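Local atomic coordinates of oxidoreductase protein (Agrobacterium radiobacter, PDB entry 5UI9), a protein that binds NAD and is probably an NAD-dependent oxidoreductase of the GFO/IDH/MocA family, acting on a small hydroxy acid or related substrate. Residues L296-H301 and T312-A317. Numbering follows the deposited sequence.
Sequences LAIQQH and TSTSGA
The backbone N of S313 donates a hydrogen bond to NE2 of H301 at 3.1 Å, the one polar link between 296-301 and 312-317 and an instance of a histidine side chain on a helix accepting a loop's backbone amide. The bond is moderately bent, 150° at the hydrogen, and the donor lies near the ring plane, tilted 15° from it at the imidazole edge. With NE2 accepting, a neutral ring protonated at ND1 is the likely form. The reach comes from chi1 of H301 (172°), which swings CG opposite the backbone N and carries the ring off the helix to the loop. Around the same nitrogen the loop packs closely: NE2 of H301 has CA of T312 at 3.6 Å, approaching obliquely, and CB of S313 at 3.7 Å. S313 meets the histidine through its amide and CB, while its OG hydrogen-bonds R128. One turn earlier, I298 has CG1 roughly anti to the backbone N and CD1 fully extended beyond it; CD1 comes to 3.8 Å from OG1 of T314, the two side chains crossing at about a right angle. That hydroxyl is held by the carbonyl of V123. W129 meets the H301 ring at an incline. The contact thus joins helix 289-308 to the turn that leads into helix 316-335, where OG of the N-cap residue S315 bonds the backbone N of D318. I298 and T312 both rest on M122 of strand 121-124, the outermost strand of the parallel Rossmann sheet within this chain, and backbone bonds from T314 to V123 and G316 to L121 tie the loop to that strand.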
loop_
_atom_site.group_PDB
_atom_site.type_symbol
_atom_site.label_atom_id
_atom_site.label_comp_id
_atom_site.label_asym_id
_atom_site.label_seq_id
_atom_site.Cartn_x
_atom_site.Cartn_y
_atom_site.Cartn_z
ATOM N N LEU A 296 -11.972 24.536 -12.444
ATOM C CA LEU A 296 -12.243 25.932 -12.082
ATOM C C LEU A 296 -11.187 26.484 -11.110
ATOM O O LEU A 296 -10.671 27.588 -11.322
ATOM C CB LEU A 296 -13.654 26.099 -11.504
ATOM C CG LEU A 296 -14.052 27.507 -11.033
ATOM C CD1 LEU A 296 -13.888 28.527 -12.152
ATOM C CD2 LEU A 296 -15.469 27.527 -10.487
ATOM N N ALA A 297 -10.869 25.708 -10.072
ATOM C CA ALA A 297 -9.874 26.095 -9.061
ATOM C C ALA A 297 -8.517 26.420 -9.682
ATOM O O ALA A 297 -7.948 27.483 -9.416
ATOM C CB ALA A 297 -9.725 25.001 -8.001
ATOM N N ILE A 298 -8.013 25.523 -10.530
ATOM C CA ILE A 298 -6.699 25.731 -11.144
ATOM C C ILE A 298 -6.720 26.874 -12.169
ATOM O O ILE A 298 -5.739 27.597 -12.289
ATOM C CB ILE A 298 -6.091 24.427 -11.737
ATOM C CG1 ILE A 298 -4.564 24.541 -11.811
ATOM C CG2 ILE A 298 -6.678 24.095 -13.096
ATOM C CD1 ILE A 298 -3.870 23.330 -12.392
ATOM N N GLN A 299 -7.826 27.034 -12.897
ATOM C CA GLN A 299 -7.936 28.122 -13.877
ATOM C C GLN A 299 -8.135 29.501 -13.221
ATOM O O GLN A 299 -7.618 30.502 -13.724
ATOM C CB GLN A 299 -9.008 27.799 -14.929
ATOM C CG GLN A 299 -8.551 26.663 -15.851
ATOM C CD GLN A 299 -9.536 26.275 -16.944
ATOM O OE1 GLN A 299 -9.268 25.338 -17.690
ATOM N NE2 GLN A 299 -10.661 26.993 -17.058
ATOM N N GLN A 300 -8.837 29.553 -12.088
ATOM C CA GLN A 300 -8.865 30.772 -11.265
ATOM C C GLN A 300 -7.491 31.065 -10.669
ATOM O O GLN A 300 -7.075 32.229 -10.608
ATOM C CB GLN A 300 -9.900 30.682 -10.129
ATOM C CG GLN A 300 -10.180 32.018 -9.435
ATOM C CD GLN A 300 -10.831 33.018 -10.362
ATOM O OE1 GLN A 300 -11.970 32.829 -10.773
ATOM N NE2 GLN A 300 -10.110 34.083 -10.712
ATOM N N HIS A 301 -6.809 30.015 -10.214
ATOM C CA HIS A 301 -5.453 30.136 -9.678
ATOM C C HIS A 301 -4.515 30.733 -10.731
ATOM O O HIS A 301 -3.824 31.716 -10.454
ATOM C CB HIS A 301 -4.953 28.776 -9.176
ATOM C CG HIS A 301 -3.511 28.759 -8.772
ATOM N ND1 HIS A 301 -3.069 29.232 -7.556
ATOM C CD2 HIS A 301 -2.413 28.288 -9.412
ATOM C CE1 HIS A 301 -1.761 29.069 -7.469
ATOM N NE2 HIS A 301 -1.339 28.497 -8.582
ATOM N N THR A 312 2.892 29.956 -10.457
ATOM C CA THR A 312 1.822 28.988 -10.203
ATOM C C THR A 312 2.329 27.773 -9.416
ATOM O O THR A 312 3.527 27.504 -9.353
ATOM C CB THR A 312 1.134 28.525 -11.507
ATOM O OG1 THR A 312 2.098 27.966 -12.407
ATOM C CG2 THR A 312 0.414 29.699 -12.179
ATOM N N SER A 313 1.382 27.044 -8.837
ATOM C CA SER A 313 1.650 25.904 -7.953
ATOM C C SER A 313 2.194 24.727 -8.761
ATOM O O SER A 313 3.167 24.087 -8.352
ATOM C CB SER A 313 0.367 25.511 -7.198
ATOM O OG SER A 313 0.543 24.356 -6.394
ATOM N N THR A 314 1.572 24.452 -9.907
ATOM C CA THR A 314 2.054 23.420 -10.828
ATOM C C THR A 314 2.696 24.060 -12.060
ATOM O O THR A 314 2.361 23.739 -13.207
ATOM C CB THR A 314 0.929 22.448 -11.230
ATOM O OG1 THR A 314 -0.140 23.175 -11.846
ATOM C CG2 THR A 314 0.406 21.712 -9.998
ATOM N N SER A 315 3.646 24.957 -11.806
ATOM C CA SER A 315 4.398 25.600 -12.862
ATOM C C SER A 315 5.160 24.522 -13.621
ATOM O O SER A 315 5.383 23.426 -13.091
ATOM C CB SER A 315 5.373 26.631 -12.283
ATOM O OG SER A 315 6.371 25.992 -11.502
ATOM N N GLY A 316 5.532 24.823 -14.859
ATOM C CA GLY A 316 6.331 23.905 -15.667
ATOM C C GLY A 316 7.534 23.380 -14.898
ATOM O O GLY A 316 7.800 22.169 -14.901
ATOM N N ALA A 317 8.229 24.295 -14.215
ATOM C CA ALA A 317 9.411 23.978 -13.405
ATOM C C ALA A 317 9.097 23.015 -12.254
ATOM O O ALA A 317 9.818 22.033 -12.058
ATOM C CB ALA A 317 10.050 25.257 -12.870
#